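Local structure of Oxidored_FMN domain-containing protein ([Pseudomonas] geniculata N1, 6L6J) at residues W53-L58 / F164-V169; R202-T207 / R243-A248. The protein acts as an amine oxidase on 6-hydroxypseudooxynicotine, and carries FMN, a [4Fe-4S] cluster and a bound ADP. All coordinates share one frame; numbering follows the deposited sequence.

How the contacts relate
Both contacts belong to the FMN-binding barrel, and their centres lie about 21 Å apart. Contact 1 joins strands 55-62 and 166-171, partly through the barrel interior. Contact 2 joins helices 197-215 and 241-249, which lie on the outside. They meet directly where Val-169, at the end of contact 1, faces the first helix of contact 2. Val-169 CG1 is 3.6 Å from Leu-204 CD1, and Val-169 CG2 is 4.2 Å from Thr-207 CG2. Contact 1 is nearer the cofactor: the side chain of Tyr-168 is about 7 Å from FMN, against about 13 Å for that of Leu-204. In sequence both segments of contact 1 precede those of contact 2.

Contact 1: W53-L58 / F164-V169; sequences WGVVCL and FDIVYV
Inside the eight-stranded parallel TIM barrel, Val-55 and Cys-57 of strand 55-62 meet Ile-166 and Tyr-168 of strand 166-171. Strand 99-105 lies between these two strands in the sheet, so the contact is made by side chains alone. Val-55 and Ile-166 meet end to end. The end methyl CD1 of Ile-166 meets both branches of the valine, at 3.6 Å from Val-55 CG1 and 3.7 Å from Val-55 CG2. Ile-166 CG1 is anti to its carbonyl carbon (chi1 -51°), and the chain then runs on extended (chi2 164°), which brings CD1 to the valine.

Cys-57 approaches the tyrosine near its hydroxyl end. Its SG is 3.7 Å from Tyr-168 CE1 and 5.0 Å from the centroid of the Tyr-168 ring. The sulfur lies 71° off the ring normal, an oblique sulfur-aromatic contact. Tyr-168 OH is hydrogen-bonded to Tyr-25 OH and Asp-257 OD2.

Leu-58 and Phe-164 meet separately, on the side where helix 83-94 packs. The leucine side chain runs nearly perpendicular to that of the phenylalanine. Leu-58 CD2 sits at the edge of the ring, near its plane, 3.8 Å from Phe-164 CZ. Leu-86, Val-89 and Val-90 of that helix add to this apolar cluster.

The chemistry is thus apolar, with one sulfur-aromatic pair. The two outside hydrogen bonds of the phenol probably fix the tyrosine ring beside the sulfur.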
ATOM      1  N   TRP A  53       1.390  17.707   8.125  1.00 24.01           N
ATOM      2  CA  TRP A  53       2.056  16.688   8.974  1.00 23.71           C
ATOM      3  C   TRP A  53       3.205  17.376   9.719  1.00 21.07           C
ATOM      4  O   TRP A  53       3.945  18.096   9.083  1.00 22.93           O
ATOM      5  CB  TRP A  53       2.481  15.473   8.123  1.00 24.21           C
ATOM      6  CG  TRP A  53       1.297  14.743   7.555  1.00 24.67           C
ATOM      7  CD1 TRP A  53       0.624  15.042   6.399  1.00 23.39           C
ATOM      8  CD2 TRP A  53       0.596  13.630   8.158  1.00 23.64           C
ATOM      9  NE1 TRP A  53      -0.432  14.178   6.243  1.00 25.47           N
ATOM     10  CE2 TRP A  53      -0.459  13.287   7.290  1.00 23.31           C
ATOM     11  CE3 TRP A  53       0.792  12.857   9.307  1.00 25.08           C
ATOM     12  CZ2 TRP A  53      -1.332  12.239   7.558  1.00 24.61           C
ATOM     13  CZ3 TRP A  53      -0.072  11.813   9.577  1.00 25.34           C
ATOM     14  CH2 TRP A  53      -1.135  11.522   8.723  1.00 25.11           C
ATOM     15  N   GLY A  54       3.252  17.240  11.039  1.00 21.38           N
ATOM     16  CA  GLY A  54       4.260  17.834  11.937  1.00 21.21           C
ATOM     17  C   GLY A  54       5.637  17.230  11.731  1.00 22.33           C
ATOM     18  O   GLY A  54       6.608  17.970  11.864  1.00 26.60           O
ATOM     19  N   VAL A  55       5.739  15.932  11.438  1.00 21.73           N
ATOM     20  CA  VAL A  55       7.026  15.259  11.063  1.00 21.95           C
ATOM     21  C   VAL A  55       6.837  14.535   9.712  1.00 22.19           C
ATOM     22  O   VAL A  55       5.861  13.767   9.544  1.00 22.71           O
ATOM     23  CB  VAL A  55       7.495  14.279  12.161  1.00 21.77           C
ATOM     24  CG1 VAL A  55       8.707  13.487  11.739  1.00 20.27           C
ATOM     25  CG2 VAL A  55       7.749  14.975  13.500  1.00 22.64           C
ATOM     26  N   VAL A  56       7.757  14.724   8.775  1.00 21.64           N
ATOM     27  CA  VAL A  56       7.788  13.899   7.542  1.00 22.94           C
ATOM     28  C   VAL A  56       9.132  13.199   7.472  1.00 23.26           C
ATOM     29  O   VAL A  56      10.157  13.872   7.601  1.00 22.14           O
ATOM     30  CB  VAL A  56       7.435  14.728   6.309  1.00 24.72           C
ATOM     31  CG1 VAL A  56       7.638  13.946   5.029  1.00 26.18           C
ATOM     32  CG2 VAL A  56       5.997  15.216   6.431  1.00 25.91           C
ATOM     33  N   CYS A  57       9.086  11.867   7.374  1.00 25.57           N
ATOM     34  CA  CYS A  57      10.260  10.976   7.539  1.00 27.14           C
ATOM     35  C   CYS A  57      10.660  10.401   6.182  1.00 28.67           C
ATOM     36  O   CYS A  57       9.774  10.033   5.360  1.00 30.35           O
ATOM     37  CB  CYS A  57       9.981   9.834   8.507  1.00 30.29           C
ATOM     38  SG  CYS A  57      10.150  10.251  10.262  1.00 31.53           S
ATOM     39  N   LEU A  58      11.965  10.300   5.958  1.00 30.88           N
ATOM     40  CA  LEU A  58      12.525   9.563   4.795  1.00 27.16           C
ATOM     41  C   LEU A  58      12.634   8.104   5.196  1.00 26.41           C
ATOM     42  O   LEU A  58      12.821   7.839   6.408  1.00 25.04           O
ATOM     43  CB  LEU A  58      13.858  10.168   4.356  1.00 25.22           C
ATOM     44  CG  LEU A  58      13.762  10.973   3.067  1.00 26.76           C
ATOM     45  CD1 LEU A  58      12.605  11.957   3.119  1.00 26.72           C
ATOM     46  CD2 LEU A  58      15.079  11.688   2.768  1.00 28.67           C
ATOM     47  N   PHE A 164      18.416  17.327   8.967  1.00 31.97           N
ATOM     48  CA  PHE A 164      17.400  16.428   9.565  1.00 33.01           C
ATOM     49  C   PHE A 164      17.287  16.762  11.064  1.00 32.86           C
ATOM     50  O   PHE A 164      18.305  16.993  11.763  1.00 30.08           O
ATOM     51  CB  PHE A 164      17.751  14.951   9.293  1.00 35.72           C
ATOM     52  CG  PHE A 164      17.595  14.486   7.859  1.00 34.65           C
ATOM     53  CD1 PHE A 164      16.337  14.267   7.309  1.00 32.91           C
ATOM     54  CD2 PHE A 164      18.703  14.277   7.048  1.00 34.92           C
ATOM     55  CE1 PHE A 164      16.197  13.854   5.992  1.00 31.17           C
ATOM     56  CE2 PHE A 164      18.557  13.861   5.729  1.00 33.37           C
ATOM     57  CZ  PHE A 164      17.307  13.640   5.208  1.00 31.30           C
ATOM     58  N   ASP A 165      16.054  16.780  11.557  1.00 34.69           N
ATOM     59  CA  ASP A 165      15.709  17.102  12.968  1.00 34.62           C
ATOM     60  C   ASP A 165      15.713  15.832  13.812  1.00 34.30           C
ATOM     61  O   ASP A 165      15.979  15.938  15.043  1.00 33.29           O
ATOM     62  CB  ASP A 165      14.341  17.786  13.042  1.00 32.87           C
ATOM     63  CG  ASP A 165      14.290  19.043  12.198  1.00 34.21           C
ATOM     64  OD1 ASP A 165      14.995  20.031  12.547  1.00 32.19           O
ATOM     65  OD2 ASP A 165      13.579  19.014  11.175  1.00 36.56           O
ATOM     66  N   ILE A 166      15.361  14.702  13.180  1.00 35.53           N
ATOM     67  CA  ILE A 166      15.142  13.376  13.833  1.00 33.02           C
ATOM     68  C   ILE A 166      15.954  12.343  13.054  1.00 33.68           C
ATOM     69  O   ILE A 166      15.677  12.150  11.844  1.00 34.26           O
ATOM     70  CB  ILE A 166      13.646  13.003  13.866  1.00 35.13           C
ATOM     71  CG1 ILE A 166      12.777  14.129  14.443  1.00 38.05           C
ATOM     72  CG2 ILE A 166      13.441  11.700  14.625  1.00 34.62           C
ATOM     73  CD1 ILE A 166      11.292  13.985  14.158  1.00 38.39           C
ATOM     74  N   VAL A 167      16.909  11.702  13.728  1.00 31.02           N
ATOM     75  CA  VAL A 167      17.836  10.697  13.140  1.00 29.62           C
ATOM     76  C   VAL A 167      17.517   9.362  13.810  1.00 29.09           C
ATOM     77  O   VAL A 167      17.533   9.344  15.050  1.00 31.27           O
ATOM     78  CB  VAL A 167      19.294  11.145  13.344  1.00 30.25           C
ATOM     79  CG1 VAL A 167      20.313  10.119  12.895  1.00 31.44           C
ATOM     80  CG2 VAL A 167      19.552  12.470  12.648  1.00 31.73           C
ATOM     81  N   TYR A 168      17.227   8.307  13.028  1.00 28.26           N
ATOM     82  CA  TYR A 168      16.692   7.004  13.532  1.00 28.67           C
ATOM     83  C   TYR A 168      17.828   6.001  13.794  1.00 28.74           C
ATOM     84  O   TYR A 168      18.946   6.115  13.201  1.00 29.31           O
ATOM     85  CB  TYR A 168      15.659   6.376  12.587  1.00 26.10           C
ATOM     86  CG  TYR A 168      14.224   6.787  12.827  1.00 25.70           C
ATOM     87  CD1 TYR A 168      13.712   7.978  12.337  1.00 25.54           C
ATOM     88  CD2 TYR A 168      13.351   5.948  13.487  1.00 24.38           C
ATOM     89  CE1 TYR A 168      12.381   8.334  12.511  1.00 24.54           C
ATOM     90  CE2 TYR A 168      12.021   6.283  13.660  1.00 24.71           C
ATOM     91  CZ  TYR A 168      11.527   7.486  13.186  1.00 24.27           C
ATOM     92  OH  TYR A 168      10.215   7.818  13.406  1.00 22.30           O
ATOM     93  N   VAL A 169      17.548   5.058  14.695  1.00 26.15           N
ATOM     94  CA  VAL A 169      18.284   3.772  14.846  1.00 27.64           C
ATOM     95  C   VAL A 169      17.268   2.675  14.522  1.00 28.96           C
ATOM     96  O   VAL A 169      16.238   2.605  15.209  1.00 30.85           O
ATOM     97  CB  VAL A 169      18.896   3.624  16.250  1.00 27.39           C
ATOM     98  CG1 VAL A 169      19.068   2.180  16.667  1.00 26.04           C
ATOM     99  CG2 VAL A 169      20.225   4.355  16.353  1.00 28.38           C
TER

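Contact 2: R202-T207 / R243-A248; sequences RLLRET and RRVVEA
Leu-204 of helix 197-215 and Val-245 of helix 241-249 form the tight, buried part of this contact. One methyl from each side does the touching: Leu-204 CD2 lies 3.6 Å from Val-245 CG1. The leucine and valine side chains lie roughly perpendicular. Leu-204 CG is anti to the backbone N (chi1 173°), which sends the isobutyl group across to the second helix.

The other part is looser and partly exposed. The guanidinium of Arg-205 ends beside Ala-248; its chain is extended as far as CD, with a bend at chi3 (-80°). Arg-205 NH2 comes to 4.1 Å from Ala-248 O, and it is equally far from Ala-248 CB. The carbonyl oxygen approaches the guanidinium obliquely. At this distance the pair is a loose approach, not a hydrogen bond.

Each helix also has polar links of its own. Thr-207 OG1 donates to Leu-203 O at 2.8 Å. The backbone N of Thr-207 reaches the same oxygen from the opposite face of the carbonyl plane, so two donors grip it. In the other helix a salt bridge joins Arg-243 NE to Glu-247 OE1 at 3.6 Å.

Leu-178 and Leu-182 of helix 177-182 extend the apolar side, touching Leu-204 and Val-245 respectively. Phe-197 and Val-201, earlier on helix 197-215, also pack on Val-245. Helix 197-215 leads into barrel strand 220-229, and helix 241-249 into strand 255-261, so the contact joins successive helices outside the barrel.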
ATOM      1  N   ARG A 202      23.289  -5.863  22.873  1.00 34.92           N
ATOM      2  CA  ARG A 202      24.528  -5.038  22.960  1.00 37.05           C
ATOM      3  C   ARG A 202      24.685  -4.158  21.706  1.00 36.70           C
ATOM      4  O   ARG A 202      25.071  -2.963  21.842  1.00 35.94           O
ATOM      5  CB  ARG A 202      25.759  -5.940  23.130  1.00 39.29           C
ATOM      6  CG  ARG A 202      27.079  -5.182  23.241  1.00 44.18           C
ATOM      7  CD  ARG A 202      28.289  -6.053  23.572  1.00 45.52           C
ATOM      8  NE  ARG A 202      27.978  -7.063  24.573  1.00 45.80           N
ATOM      9  CZ  ARG A 202      27.743  -6.812  25.861  1.00 51.04           C
ATOM     10  NH1 ARG A 202      27.811  -5.578  26.330  1.00 52.58           N
ATOM     11  NH2 ARG A 202      27.427  -7.800  26.681  1.00 52.21           N
ATOM     12  N   LEU A 203      24.447  -4.704  20.515  1.00 32.41           N
ATOM     13  CA  LEU A 203      24.738  -3.943  19.283  1.00 32.67           C
ATOM     14  C   LEU A 203      23.745  -2.781  19.178  1.00 35.01           C
ATOM     15  O   LEU A 203      24.192  -1.660  18.837  1.00 35.61           O
ATOM     16  CB  LEU A 203      24.678  -4.849  18.059  1.00 30.96           C
ATOM     17  CG  LEU A 203      25.151  -4.205  16.760  1.00 30.34           C
ATOM     18  CD1 LEU A 203      26.382  -3.334  16.985  1.00 30.55           C
ATOM     19  CD2 LEU A 203      25.446  -5.258  15.711  1.00 30.72           C
ATOM     20  N   LEU A 204      22.466  -3.038  19.474  1.00 35.91           N
ATOM     21  CA  LEU A 204      21.388  -2.014  19.461  1.00 36.92           C
ATOM     22  C   LEU A 204      21.701  -0.915  20.486  1.00 38.12           C
ATOM     23  O   LEU A 204      21.550   0.260  20.125  1.00 40.40           O
ATOM     24  CB  LEU A 204      20.024  -2.649  19.756  1.00 36.38           C
ATOM     25  CG  LEU A 204      18.884  -1.637  19.917  1.00 36.25           C
ATOM     26  CD1 LEU A 204      18.729  -0.781  18.666  1.00 37.41           C
ATOM     27  CD2 LEU A 204      17.582  -2.317  20.249  1.00 33.94           C
ATOM     28  N   ARG A 205      22.077  -1.279  21.714  1.00 38.85           N
ATOM     29  CA  ARG A 205      22.436  -0.316  22.797  1.00 41.86           C
ATOM     30  C   ARG A 205      23.668   0.490  22.358  1.00 38.98           C
ATOM     31  O   ARG A 205      23.580   1.716  22.318  1.00 44.18           O
ATOM     32  CB  ARG A 205      22.629  -1.058  24.132  1.00 45.21           C
ATOM     33  CG  ARG A 205      23.561  -0.396  25.141  1.00 46.35           C
ATOM     34  CD  ARG A 205      23.939  -1.328  26.285  1.00 46.83           C
ATOM     35  NE  ARG A 205      22.881  -1.385  27.291  1.00 52.79           N
ATOM     36  CZ  ARG A 205      22.334  -2.494  27.804  1.00 54.40           C
ATOM     37  NH1 ARG A 205      22.740  -3.702  27.432  1.00 58.87           N
ATOM     38  NH2 ARG A 205      21.376  -2.386  28.708  1.00 47.25           N
ATOM     39  N   GLU A 206      24.773  -0.177  22.032  1.00 41.62           N
ATOM     40  CA  GLU A 206      26.068   0.466  21.651  1.00 42.33           C
ATOM     41  C   GLU A 206      25.887   1.424  20.459  1.00 37.54           C
ATOM     42  O   GLU A 206      26.538   2.457  20.427  1.00 38.90           O
ATOM     43  CB  GLU A 206      27.108  -0.596  21.291  1.00 45.40           C
ATOM     44  CG  GLU A 206      27.655  -1.354  22.482  1.00 46.42           C
ATOM     45  CD  GLU A 206      28.733  -2.347  22.098  1.00 50.45           C
ATOM     46  OE1 GLU A 206      28.731  -2.804  20.940  1.00 48.97           O
ATOM     47  OE2 GLU A 206      29.583  -2.647  22.955  1.00 57.98           O
ATOM     48  N   THR A 207      25.045   1.083  19.494  1.00 33.98           N
ATOM     49  CA  THR A 207      24.774   1.931  18.313  1.00 36.05           C
ATOM     50  C   THR A 207      24.045   3.195  18.793  1.00 39.36           C
ATOM     51  O   THR A 207      24.612   4.314  18.638  1.00 38.87           O
ATOM     52  CB  THR A 207      24.042   1.119  17.237  1.00 35.86           C
ATOM     53  OG1 THR A 207      24.943   0.082  16.842  1.00 37.36           O
ATOM     54  CG2 THR A 207      23.660   1.920  16.012  1.00 34.99           C
ATOM     55  N   ARG A 243       9.452  -6.506  25.156  1.00 47.75           N
ATOM     56  CA  ARG A 243       9.296  -5.851  26.481  1.00 51.18           C
ATOM     57  C   ARG A 243      10.692  -5.615  27.065  1.00 46.35           C
ATOM     58  O   ARG A 243      10.907  -4.538  27.578  1.00 55.02           O
ATOM     59  CB  ARG A 243       8.386  -6.681  27.403  1.00 56.91           C
ATOM     60  CG  ARG A 243       8.749  -6.656  28.882  1.00 63.81           C
ATOM     61  CD  ARG A 243       8.828  -8.067  29.438  1.00 69.20           C
ATOM     62  NE  ARG A 243       9.867  -8.239  30.451  1.00 76.34           N
ATOM     63  CZ  ARG A 243      10.413  -9.415  30.792  1.00 77.70           C
ATOM     64  NH1 ARG A 243      10.027 -10.538  30.199  1.00 69.58           N
ATOM     65  NH2 ARG A 243      11.360  -9.458  31.720  1.00 76.32           N
ATOM     66  N   ARG A 244      11.603  -6.590  26.990  1.00 45.27           N
ATOM     67  CA  ARG A 244      12.956  -6.485  27.601  1.00 41.19           C
ATOM     68  C   ARG A 244      13.739  -5.360  26.934  1.00 37.15           C
ATOM     69  O   ARG A 244      14.351  -4.589  27.671  1.00 38.03           O
ATOM     70  CB  ARG A 244      13.736  -7.796  27.517  1.00 44.72           C
ATOM     71  CG  ARG A 244      13.591  -8.689  28.742  1.00 51.04           C
ATOM     72  CD  ARG A 244      14.588  -9.837  28.758  1.00 54.65           C
ATOM     73  NE  ARG A 244      13.949 -11.090  28.384  1.00 56.48           N
ATOM     74  CZ  ARG A 244      13.408 -11.945  29.245  1.00 65.21           C
ATOM     75  NH1 ARG A 244      12.835 -13.051  28.796  1.00 62.19           N
ATOM     76  NH2 ARG A 244      13.435 -11.696  30.550  1.00 66.12           N
ATOM     77  N   VAL A 245      13.737  -5.269  25.598  1.00 36.91           N
ATOM     78  CA  VAL A 245      14.554  -4.243  24.876  1.00 37.13           C
ATOM     79  C   VAL A 245      14.114  -2.871  25.392  1.00 38.20           C
ATOM     80  O   VAL A 245      14.987  -2.068  25.803  1.00 39.43           O
ATOM     81  CB  VAL A 245      14.465  -4.338  23.340  1.00 36.18           C
ATOM     82  CG1 VAL A 245      14.988  -3.082  22.658  1.00 31.72           C
ATOM     83  CG2 VAL A 245      15.193  -5.570  22.795  1.00 37.68           C
ATOM     84  N   VAL A 246      12.807  -2.614  25.394  1.00 38.13           N
ATOM     85  CA  VAL A 246      12.278  -1.319  25.907  1.00 40.40           C
ATOM     86  C   VAL A 246      12.812  -1.154  27.340  1.00 42.20           C
ATOM     87  O   VAL A 246      13.670  -0.286  27.551  1.00 47.11           O
ATOM     88  CB  VAL A 246      10.746  -1.220  25.813  1.00 37.03           C
ATOM     89  CG1 VAL A 246      10.245   0.075  26.407  1.00 37.17           C
ATOM     90  CG2 VAL A 246      10.262  -1.335  24.381  1.00 36.90           C
ATOM     91  N   GLU A 247      12.399  -2.000  28.277  1.00 41.01           N
ATOM     92  CA  GLU A 247      12.854  -1.901  29.689  1.00 44.11           C
ATOM     93  C   GLU A 247      14.323  -1.473  29.731  1.00 43.43           C
ATOM     94  O   GLU A 247      14.602  -0.451  30.340  1.00 50.71           O
ATOM     95  CB  GLU A 247      12.612  -3.208  30.436  1.00 44.86           C
ATOM     96  CG  GLU A 247      11.287  -3.188  31.178  1.00 46.82           C
ATOM     97  CD  GLU A 247      10.830  -4.534  31.681  1.00 47.65           C
ATOM     98  OE1 GLU A 247      11.675  -5.458  31.717  1.00 54.13           O
ATOM     99  OE2 GLU A 247       9.635  -4.651  31.996  1.00 45.50           O
ATOM    100  N   ALA A 248      15.209  -2.203  29.061  1.00 43.71           N
ATOM    101  CA  ALA A 248      16.678  -1.993  29.075  1.00 44.24           C
ATOM    102  C   ALA A 248      17.070  -0.594  28.567  1.00 43.13           C
ATOM    103  O   ALA A 248      18.064  -0.041  29.066  1.00 43.65           O
ATOM    104  CB  ALA A 248      17.346  -3.068  28.254  1.00 42.22           C
TER